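Branched-chain-amino-acid aminotransferase (Pseudomonas sp. UW4, PDB 6JIF) catalyses the pyridoxal-phosphate-dependent transfer of amino groups between branched-chain amino acids and 2-oxo acids. Local coordinates at residues L101-S106 with P113-E118; L270-L275 with Q335-E340; N186-S191 with S217-A222. One frame throughout, in Å; residues are numbered along the deposited sequence.

Contact 1: L101-S106 with P113-E118; sequences LRMQRS and PQVDTE. With PLP (pyridoxal-5'-phosphate), chain D.
Gln104 and Thr117 meet at about a right angle, the glutamine amide reaching across to the hydroxyl at the start of the next helix. With CG beside the backbone N (chi1 -66°) and the chain extended beyond it, the carboxamide of Gln104 leaves its helix and ends between Val115 and Thr117. NE2 spends both hydrogens there: Gln104 NE2 donates to Thr117 OG1 at 3.0 Å, and the same NE2 donates to the backbone O of Val115, also at 3.0 Å. Both acceptors lie close to the amide plane and both bonds are fairly straight, so together they should hold the carboxamide against rotation. Cut back to an alanine here, the side chain would lose its amide, and Val115 O and Thr117 OG1 would probably both be left without this donor, the loop losing its two hydrogen bonds to the helix. Gln114 comes in from another direction, also roughly perpendicular to Gln104 but with the two amide planes only 25° apart; its OE1 sits 3.5 Å from Gln104 CB. The arrangement closes the turn between helices 96-109 and 117-130 in this class IV aminotransferase, and Asp116, the N-cap of the second helix, turns its carboxylate to Gln119 N. On the sheet-facing side, Met103 CE rests 4.0 Å from Val115 CG2, and both side chains lie on Phe167 of strand 164-174. Arg102 heads elsewhere, into the cofactor pocket. Its guanidinium presents an edge to the phosphate of pyridoxal-5'-phosphate: Arg102 NH1 binds PLP O2P at 2.7 Å, and Arg102 NH2 reaches the same O2P more weakly, at 3.0 Å. Glu79 forms a salt bridge with NH2, and Pro265 O accepts from NH1.

Contact 2: L270-L275 with Q335-E340; sequences LSLIEL and QKLYKE
Leu275 N donates to Ser271 O at 2.9 Å, and on the facing helix Glu340 N donates to Lys336 O at the same 2.9 Å; these backbone bonds hold the turns that bring Leu275 and Glu340 together. Leu275 points its CB toward the other helix, and its CD1 lies 3.9 Å from Glu340 CG. The glutamate starts with CG anti to its N (chi1 -176°) and then bends at chi2, which lays its CG methylene against the leucine and leaves OE2 4.1 Å from Leu275 CD2. One turn earlier on each helix, Leu272 CD2 approaches Leu337 CD2 at 4.3 Å, while the same methyl is 4.1 Å from Leu337 O. Phe255 and Ile309, from two strands of the mixed sheet, touch both of these leucines, and Leu341 packs on Leu272 and Leu275. Helices 267-278 and 332-346 thus lie side by side on the sheet, the first of them beginning with Ile267, whose N binds the cofactor. Leucine methyls and the CG methylene of Glu340 make this a join by apolar contact, in which Glu340 lends its aliphatic part while its carboxylate finds a long, weak ion pair with Arg279.

Contact 3: N186-S191 with S217-A222; sequences NFQISS and SKAKKA
Two extended torsions set the contact: Gln188 carries CG anti to its backbone N (chi1 -174°), and chi2 (-177°) continues the line, so the side chain stands straight out from the strand toward the helix. At its end the amide meets two alanines. Gln188 OE1 lies 3.7 Å from Ala219 CA and 4.0 Å from Ala219 CB, the methyl of Ala219 itself pointing back at the strand. One turn further on, Ala222 also directs its CB this way, and that methyl lies 4.2 Å from Gln188 OE1 and equally far from Gln188 NE2, alongside the end of the amide. Alanines present a low surface here, and the backbones come to 6.1 Å between Gln188 CA and Ala219 CA. The helix is near its end: Ala222 is the first residue to depart from helical backbone angles, after Lys221 N has bonded to Ser217 O. Strand 185-189, helix 206-221 and strand 227-230 form a beta-alpha-beta unit, its two strands parallel neighbours in the mixed sheet, and this contact joins the first strand to the last turns of the connecting helix. Phe187 and Ile189 point away from the helix and pack against residues of strands 227-230 and 308-317. On the helix, Ser217 touches Leu111 of the second subunit. Between the segments the meeting is one of van der Waals type, amide against methyl and CA; the polar need of Gln188 NE2 is met elsewhere, by Asp316 OD2, which probably helps to keep the amide turned as it is while its carbonyl end lies over Ala219.

Overall arrangement
Along the chain the order is contact 1, contact 3, contact 2, each closing before the next opens. Contacts 1 and 3 lie on opposite sides of the chain's centre, their centres 33 Å apart; contact 2 is 25 Å from contact 1 and 27 Å from contact 3, centre to centre, and none touches another. Contact 1 lies against the antiparallel sheet. Contact 2 packs two helices on the mixed sheet, touching strand 308-317, which pairs with strand 185-189 of contact 3. The cofactor connects all three regions: helix 96-109 supplies Arg102, helix 206-221 supplies Tyr209, and helix 267-278 supplies Ile267 and Thr268, so elements from distant parts of the fold converge on one pyridoxal phosphate.

Contact 1: L101-S106 with P113-E118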
loop_
_atom_site.group_PDB
_atom_site.type_symbol
_atom_site.label_atom_id
_atom_site.label_comp_id
_atom_site.label_asym_id
_atom_site.label_seq_id
_atom_site.Cartn_x
_atom_site.Cartn_y
_atom_site.Cartn_z
ATOM N N LEU B 101 -19.943 -6.403 -0.171
ATOM C CA LEU B 101 -19.527 -6.971 1.114
ATOM C C LEU B 101 -18.009 -6.882 1.274
ATOM O O LEU B 101 -17.478 -6.488 2.326
ATOM C CB LEU B 101 -19.996 -8.435 1.228
ATOM C CG LEU B 101 -21.521 -8.599 1.407
ATOM C CD1 LEU B 101 -22.080 -10.019 1.029
ATOM C CD2 LEU B 101 -21.982 -8.223 2.838
ATOM N N ARG B 102 -17.285 -7.258 0.221
ATOM C CA ARG B 102 -15.841 -7.230 0.331
ATOM C C ARG B 102 -15.335 -5.812 0.506
ATOM O O ARG B 102 -14.373 -5.578 1.240
ATOM C CB ARG B 102 -15.165 -7.888 -0.880
ATOM C CG ARG B 102 -13.643 -8.013 -0.638
ATOM C CD ARG B 102 -13.037 -8.983 -1.734
ATOM N NE ARG B 102 -13.243 -8.399 -3.075
ATOM C CZ ARG B 102 -13.093 -9.063 -4.222
ATOM N NH1 ARG B 102 -12.767 -10.330 -4.172
ATOM N NH2 ARG B 102 -13.255 -8.444 -5.397
ATOM N N MET B 103 -15.933 -4.853 -0.188
ATOM C CA MET B 103 -15.432 -3.508 -0.027
ATOM C C MET B 103 -15.740 -2.985 1.367
ATOM O O MET B 103 -14.975 -2.189 1.899
ATOM C CB MET B 103 -15.998 -2.582 -1.102
ATOM C CG MET B 103 -15.046 -1.408 -1.399
ATOM S SD MET B 103 -15.609 -0.275 -2.698
ATOM C CE MET B 103 -16.907 0.509 -1.723
ATOM N N GLN B 104 -16.871 -3.387 1.952
ATOM C CA GLN B 104 -17.114 -3.014 3.346
ATOM C C GLN B 104 -15.982 -3.518 4.235
ATOM O O GLN B 104 -15.499 -2.792 5.116
ATOM C CB GLN B 104 -18.478 -3.537 3.799
ATOM C CG GLN B 104 -19.650 -2.867 3.054
ATOM C CD GLN B 104 -20.926 -3.676 2.967
ATOM O OE1 GLN B 104 -21.064 -4.769 3.562
ATOM N NE2 GLN B 104 -21.895 -3.132 2.231
ATOM N N ARG B 105 -15.501 -4.744 3.978
ATOM C CA ARG B 105 -14.424 -5.236 4.820
ATOM C C ARG B 105 -13.109 -4.496 4.518
ATOM O O ARG B 105 -12.342 -4.227 5.443
ATOM C CB ARG B 105 -14.301 -6.752 4.651
ATOM C CG ARG B 105 -15.672 -7.465 4.784
ATOM C CD ARG B 105 -15.511 -8.970 4.964
ATOM N NE ARG B 105 -14.695 -9.551 3.892
ATOM C CZ ARG B 105 -15.219 -10.089 2.782
ATOM N NH1 ARG B 105 -16.541 -10.130 2.622
ATOM N NH2 ARG B 105 -14.437 -10.567 1.830
ATOM N N SER B 106 -12.812 -4.170 3.235
ATOM C CA SER B 106 -11.550 -3.456 2.953
ATOM C C SER B 106 -11.566 -2.038 3.562
ATOM O O SER B 106 -10.580 -1.555 4.158
ATOM C CB SER B 106 -11.318 -3.355 1.440
ATOM O OG SER B 106 -11.385 -4.656 0.834
ATOM N N PRO B 113 -15.011 4.954 5.766
ATOM C CA PRO B 113 -16.461 4.736 5.896
ATOM C C PRO B 113 -16.905 3.717 4.870
ATOM O O PRO B 113 -16.368 3.652 3.770
ATOM C CB PRO B 113 -17.067 6.112 5.609
ATOM C CG PRO B 113 -15.982 6.886 4.942
ATOM C CD PRO B 113 -14.689 6.355 5.440
ATOM N N GLN B 114 -17.891 2.923 5.257
ATOM C CA GLN B 114 -18.373 1.867 4.395
ATOM C C GLN B 114 -19.529 2.396 3.547
ATOM O O GLN B 114 -20.267 3.301 3.949
ATOM C CB GLN B 114 -18.809 0.665 5.238
ATOM C CG GLN B 114 -17.691 0.076 6.027
ATOM C CD GLN B 114 -18.143 -1.015 6.953
ATOM O OE1 GLN B 114 -19.154 -1.680 6.715
ATOM N NE2 GLN B 114 -17.421 -1.169 8.052
ATOM N N VAL B 115 -19.654 1.822 2.363
ATOM C CA VAL B 115 -20.781 2.053 1.468
ATOM C C VAL B 115 -21.725 0.880 1.671
ATOM O O VAL B 115 -21.326 -0.267 1.443
ATOM C CB VAL B 115 -20.324 2.160 0.009
ATOM C CG1 VAL B 115 -21.528 2.439 -0.948
ATOM C CG2 VAL B 115 -19.279 3.242 -0.115
ATOM N N ASP B 116 -22.960 1.167 2.120
ATOM C CA ASP B 116 -23.905 0.084 2.362
ATOM C C ASP B 116 -24.302 -0.577 1.037
ATOM O O ASP B 116 -24.158 -0.023 -0.052
ATOM C CB ASP B 116 -25.139 0.571 3.135
ATOM C CG ASP B 116 -25.944 1.600 2.382
ATOM O OD1 ASP B 116 -26.805 1.231 1.522
ATOM O OD2 ASP B 116 -25.739 2.798 2.682
ATOM N N THR B 117 -24.772 -1.810 1.160
ATOM C CA THR B 117 -24.923 -2.670 -0.006
ATOM C C THR B 117 -25.930 -2.118 -1.014
ATOM O O THR B 117 -25.684 -2.150 -2.224
ATOM C CB THR B 117 -25.333 -4.062 0.468
ATOM O OG1 THR B 117 -24.260 -4.612 1.213
ATOM C CG2 THR B 117 -25.665 -4.976 -0.762
ATOM N N GLU B 118 -27.056 -1.569 -0.548
ATOM C CA GLU B 118 -28.043 -1.115 -1.537
ATOM C C GLU B 118 -27.555 0.142 -2.243
ATOM O O GLU B 118 -27.678 0.244 -3.460
ATOM C CB GLU B 118 -29.430 -0.913 -0.908
ATOM C CG GLU B 118 -30.121 -2.263 -0.574
ATOM C CD GLU B 118 -30.080 -3.290 -1.755
ATOM O OE1 GLU B 118 -30.631 -3.012 -2.856
ATOM O OE2 GLU B 118 -29.475 -4.383 -1.589
HETATM N N1 PLP D . -6.286 -12.626 -5.734
HETATM C C2 PLP D . -5.858 -11.349 -5.527
HETATM C C2A PLP D . -4.537 -11.182 -4.844
HETATM C C3 PLP D . -6.657 -10.263 -5.885
HETATM O O3 PLP D . -6.229 -8.988 -5.616
HETATM C C4 PLP D . -7.906 -10.489 -6.519
HETATM C C4A PLP D . -8.893 -9.359 -6.745
HETATM C C5 PLP D . -8.285 -11.830 -6.729
HETATM C C6 PLP D . -7.481 -12.850 -6.319
HETATM C C5A PLP D . -9.528 -12.255 -7.446
HETATM O O4P PLP D . -10.651 -11.696 -6.876
HETATM P P PLP D . -11.998 -11.659 -7.729
HETATM O O1P PLP D . -12.342 -13.053 -8.197
HETATM O O2P PLP D . -13.012 -11.168 -6.686
HETATM O O3P PLP D . -11.869 -10.742 -8.942
#

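Contact 2: L270-L275 with Q335-E340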
loop_
_atom_site.group_PDB
_atom_site.type_symbol
_atom_site.label_atom_id
_atom_site.label_comp_id
_atom_site.label_asym_id
_atom_site.label_seq_id
_atom_site.Cartn_x
_atom_site.Cartn_y
_atom_site.Cartn_z
ATOM N N LEU B 270 -15.189 -17.948 -5.102
ATOM C CA LEU B 270 -16.422 -18.309 -4.419
ATOM C C LEU B 270 -17.458 -18.858 -5.391
ATOM O O LEU B 270 -18.164 -19.827 -5.082
ATOM C CB LEU B 270 -16.965 -17.071 -3.708
ATOM C CG LEU B 270 -18.280 -17.299 -2.959
ATOM C CD1 LEU B 270 -17.963 -18.148 -1.741
ATOM C CD2 LEU B 270 -18.918 -15.955 -2.495
ATOM N N SER B 271 -17.563 -18.233 -6.565
ATOM C CA SER B 271 -18.511 -18.670 -7.571
ATOM C C SER B 271 -18.171 -20.060 -8.077
ATOM O O SER B 271 -19.060 -20.893 -8.283
ATOM C CB SER B 271 -18.542 -17.641 -8.707
ATOM O OG SER B 271 -19.061 -16.385 -8.225
ATOM N N LEU B 272 -16.887 -20.307 -8.368
ATOM C CA LEU B 272 -16.472 -21.640 -8.814
ATOM C C LEU B 272 -16.703 -22.676 -7.719
ATOM O O LEU B 272 -17.113 -23.805 -8.006
ATOM C CB LEU B 272 -14.988 -21.605 -9.235
ATOM C CG LEU B 272 -14.690 -20.779 -10.495
ATOM C CD1 LEU B 272 -13.202 -20.703 -10.810
ATOM C CD2 LEU B 272 -15.441 -21.430 -11.691
ATOM N N ILE B 273 -16.443 -22.328 -6.453
ATOM C CA ILE B 273 -16.700 -23.278 -5.364
ATOM C C ILE B 273 -18.172 -23.649 -5.334
ATOM O O ILE B 273 -18.532 -24.829 -5.227
ATOM C CB ILE B 273 -16.203 -22.724 -4.012
ATOM C CG1 ILE B 273 -14.668 -22.760 -3.968
ATOM C CG2 ILE B 273 -16.791 -23.514 -2.820
ATOM C CD1 ILE B 273 -14.034 -21.961 -2.831
ATOM N N GLU B 274 -19.049 -22.637 -5.446
ATOM C CA GLU B 274 -20.488 -22.888 -5.385
ATOM C C GLU B 274 -20.969 -23.663 -6.610
ATOM O O GLU B 274 -21.797 -24.570 -6.488
ATOM C CB GLU B 274 -21.235 -21.557 -5.206
ATOM C CG GLU B 274 -21.055 -21.104 -3.711
ATOM C CD GLU B 274 -21.420 -19.659 -3.297
ATOM O OE1 GLU B 274 -21.341 -18.700 -4.088
ATOM O OE2 GLU B 274 -21.715 -19.491 -2.078
ATOM N N LEU B 275 -20.445 -23.352 -7.804
ATOM C CA LEU B 275 -20.896 -24.090 -8.983
ATOM C C LEU B 275 -20.366 -25.512 -8.951
ATOM O O LEU B 275 -21.073 -26.442 -9.311
ATOM C CB LEU B 275 -20.468 -23.398 -10.276
ATOM C CG LEU B 275 -21.183 -22.068 -10.538
ATOM C CD1 LEU B 275 -20.429 -21.349 -11.659
ATOM C CD2 LEU B 275 -22.676 -22.267 -10.893
ATOM N N GLN B 335 -12.029 -26.800 -18.496
ATOM C CA GLN B 335 -12.911 -26.367 -19.556
ATOM C C GLN B 335 -14.348 -26.375 -19.059
ATOM O O GLN B 335 -15.090 -25.432 -19.303
ATOM C CB GLN B 335 -12.753 -27.250 -20.800
ATOM C CG GLN B 335 -11.424 -26.946 -21.468
ATOM C CD GLN B 335 -11.286 -27.466 -22.879
ATOM O OE1 GLN B 335 -10.803 -28.582 -23.107
ATOM N NE2 GLN B 335 -11.699 -26.655 -23.839
ATOM N N LYS B 336 -14.724 -27.417 -18.297
ATOM C CA LYS B 336 -16.096 -27.540 -17.803
ATOM C C LYS B 336 -16.430 -26.420 -16.817
ATOM O O LYS B 336 -17.520 -25.829 -16.889
ATOM C CB LYS B 336 -16.276 -28.928 -17.175
ATOM C CG LYS B 336 -17.670 -29.214 -16.612
ATOM C CD LYS B 336 -17.788 -30.666 -16.064
ATOM C CE LYS B 336 -16.802 -30.936 -14.892
ATOM N NZ LYS B 336 -16.955 -32.321 -14.297
ATOM N N LEU B 337 -15.499 -26.097 -15.916
ATOM C CA LEU B 337 -15.680 -24.972 -14.997
ATOM C C LEU B 337 -15.814 -23.655 -15.753
ATOM O O LEU B 337 -16.630 -22.807 -15.419
ATOM C CB LEU B 337 -14.494 -24.891 -14.032
ATOM C CG LEU B 337 -14.427 -25.980 -12.964
ATOM C CD1 LEU B 337 -13.019 -26.043 -12.347
ATOM C CD2 LEU B 337 -15.445 -25.710 -11.866
ATOM N N TYR B 338 -14.950 -23.427 -16.725
ATOM C CA TYR B 338 -15.054 -22.193 -17.489
ATOM C C TYR B 338 -16.397 -22.109 -18.227
ATOM O O TYR B 338 -17.041 -21.049 -18.258
ATOM C CB TYR B 338 -13.904 -22.151 -18.475
ATOM C CG TYR B 338 -13.908 -20.950 -19.346
ATOM C CD1 TYR B 338 -13.362 -19.768 -18.889
ATOM C CD2 TYR B 338 -14.429 -21.011 -20.647
ATOM C CE1 TYR B 338 -13.332 -18.665 -19.686
ATOM C CE2 TYR B 338 -14.415 -19.890 -21.467
ATOM C CZ TYR B 338 -13.858 -18.723 -20.980
ATOM O OH TYR B 338 -13.845 -17.589 -21.765
ATOM N N LYS B 339 -16.829 -23.217 -18.806
ATOM C CA LYS B 339 -18.111 -23.245 -19.525
ATOM C C LYS B 339 -19.251 -22.887 -18.576
ATOM O O LYS B 339 -20.117 -22.069 -18.902
ATOM C CB LYS B 339 -18.341 -24.612 -20.131
ATOM C CG LYS B 339 -19.698 -24.668 -20.906
ATOM C CD LYS B 339 -19.854 -25.912 -21.790
ATOM C CE LYS B 339 -20.424 -27.092 -21.018
ATOM N NZ LYS B 339 -19.550 -28.341 -21.127
ATOM N N GLU B 340 -19.244 -23.488 -17.386
ATOM C CA GLU B 340 -20.337 -23.269 -16.440
ATOM C C GLU B 340 -20.372 -21.813 -15.972
ATOM O O GLU B 340 -21.446 -21.159 -15.947
ATOM C CB GLU B 340 -20.182 -24.230 -15.254
ATOM C CG GLU B 340 -21.329 -24.158 -14.236
ATOM C CD GLU B 340 -22.673 -24.743 -14.764
ATOM O OE1 GLU B 340 -22.713 -25.406 -15.837
ATOM O OE2 GLU B 340 -23.725 -24.611 -14.047
#

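Contact 3: N186-S191 with S217-A222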
loop_
_atom_site.group_PDB
_atom_site.type_symbol
_atom_site.label_atom_id
_atom_site.label_comp_id
_atom_site.label_asym_id
_atom_site.label_seq_id
_atom_site.Cartn_x
_atom_site.Cartn_y
_atom_site.Cartn_z
ATOM N N ASN B 186 2.451 -20.344 -18.283
ATOM C CA ASN B 186 3.451 -20.716 -17.273
ATOM C C ASN B 186 3.645 -19.581 -16.276
ATOM O O ASN B 186 3.653 -18.408 -16.670
ATOM C CB ASN B 186 4.803 -21.082 -17.890
ATOM C CG ASN B 186 4.685 -22.291 -18.801
ATOM O OD1 ASN B 186 3.821 -23.131 -18.615
ATOM N ND2 ASN B 186 5.560 -22.377 -19.808
ATOM N N PHE B 187 3.819 -19.945 -14.995
ATOM C CA PHE B 187 4.040 -18.965 -13.917
ATOM C C PHE B 187 5.266 -19.373 -13.124
ATOM O O PHE B 187 5.684 -20.534 -13.183
ATOM C CB PHE B 187 2.814 -18.848 -12.977
ATOM C CG PHE B 187 1.543 -18.375 -13.667
ATOM C CD1 PHE B 187 0.800 -19.238 -14.422
ATOM C CD2 PHE B 187 1.126 -17.046 -13.534
ATOM C CE1 PHE B 187 -0.392 -18.801 -15.052
ATOM C CE2 PHE B 187 -0.010 -16.618 -14.135
ATOM C CZ PHE B 187 -0.784 -17.513 -14.918
ATOM N N GLN B 188 5.854 -18.419 -12.379
ATOM C CA GLN B 188 7.099 -18.634 -11.638
ATOM C C GLN B 188 6.920 -18.337 -10.151
ATOM O O GLN B 188 6.409 -17.277 -9.793
ATOM C CB GLN B 188 8.196 -17.730 -12.166
ATOM C CG GLN B 188 9.544 -18.009 -11.532
ATOM C CD GLN B 188 10.578 -17.056 -12.011
ATOM O OE1 GLN B 188 10.437 -15.838 -11.914
ATOM N NE2 GLN B 188 11.654 -17.609 -12.574
ATOM N N ILE B 189 7.348 -19.251 -9.289
ATOM C CA ILE B 189 7.314 -18.938 -7.837
ATOM C C ILE B 189 8.198 -17.740 -7.545
ATOM O O ILE B 189 9.314 -17.625 -8.045
ATOM C CB ILE B 189 7.747 -20.155 -6.998
ATOM C CG1 ILE B 189 6.736 -21.285 -7.143
ATOM C CG2 ILE B 189 7.954 -19.778 -5.513
ATOM C CD1 ILE B 189 5.262 -20.903 -6.978
ATOM N N SER B 190 7.702 -16.822 -6.700
ATOM C CA SER B 190 8.482 -15.654 -6.327
ATOM C C SER B 190 9.031 -15.806 -4.915
ATOM O O SER B 190 8.426 -16.451 -4.063
ATOM C CB SER B 190 7.611 -14.393 -6.390
ATOM O OG SER B 190 8.357 -13.256 -5.958
ATOM N N SER B 191 10.190 -15.206 -4.677
ATOM C CA SER B 191 10.742 -15.136 -3.323
ATOM C C SER B 191 10.195 -13.959 -2.547
ATOM O O SER B 191 10.429 -13.864 -1.321
ATOM C CB SER B 191 12.242 -15.034 -3.390
ATOM O OG SER B 191 12.595 -13.786 -3.936
ATOM N N SER B 217 7.060 -7.925 -12.122
ATOM C CA SER B 217 7.935 -7.478 -13.194
ATOM C C SER B 217 9.093 -8.451 -13.400
ATOM O O SER B 217 9.483 -8.739 -14.542
ATOM C CB SER B 217 8.452 -6.075 -12.851
ATOM O OG SER B 217 9.083 -5.544 -14.001
ATOM N N LYS B 218 9.631 -8.988 -12.295
ATOM C CA LYS B 218 10.742 -9.930 -12.368
ATOM C C LYS B 218 10.310 -11.251 -12.997
ATOM O O LYS B 218 11.054 -11.824 -13.806
ATOM C CB LYS B 218 11.345 -10.125 -10.978
ATOM C CG LYS B 218 12.369 -9.055 -10.683
ATOM C CD LYS B 218 13.045 -9.250 -9.372
ATOM C CE LYS B 218 14.305 -8.379 -9.323
ATOM N NZ LYS B 218 14.742 -8.147 -7.909
ATOM N N ALA B 219 9.111 -11.746 -12.661
ATOM C CA ALA B 219 8.606 -12.942 -13.328
ATOM C C ALA B 219 8.380 -12.687 -14.816
ATOM O O ALA B 219 8.667 -13.544 -15.652
ATOM C CB ALA B 219 7.304 -13.415 -12.649
ATOM N N LYS B 220 7.831 -11.535 -15.175
ATOM C CA LYS B 220 7.612 -11.281 -16.601
ATOM C C LYS B 220 8.930 -11.058 -17.354
ATOM O O LYS B 220 9.054 -11.420 -18.539
ATOM C CB LYS B 220 6.668 -10.099 -16.760
ATOM C CG LYS B 220 5.243 -10.479 -16.329
ATOM C CD LYS B 220 4.399 -9.254 -16.014
ATOM C CE LYS B 220 3.003 -9.664 -15.494
ATOM N NZ LYS B 220 2.336 -8.652 -14.600
ATOM N N LYS B 221 9.925 -10.448 -16.719
ATOM C CA LYS B 221 11.211 -10.316 -17.408
ATOM C C LYS B 221 11.844 -11.674 -17.650
ATOM O O LYS B 221 12.572 -11.848 -18.648
ATOM C CB LYS B 221 12.175 -9.428 -16.618
ATOM C CG LYS B 221 11.807 -7.918 -16.632
ATOM C CD LYS B 221 12.058 -7.294 -18.019
ATOM C CE LYS B 221 10.860 -6.479 -18.550
ATOM N NZ LYS B 221 9.786 -7.330 -19.210
ATOM N N ALA B 222 11.523 -12.665 -16.814
ATOM C CA ALA B 222 11.938 -14.047 -16.996
ATOM C C ALA B 222 10.994 -14.823 -17.928
ATOM O O ALA B 222 11.162 -16.032 -18.091
ATOM C CB ALA B 222 12.050 -14.745 -15.618
#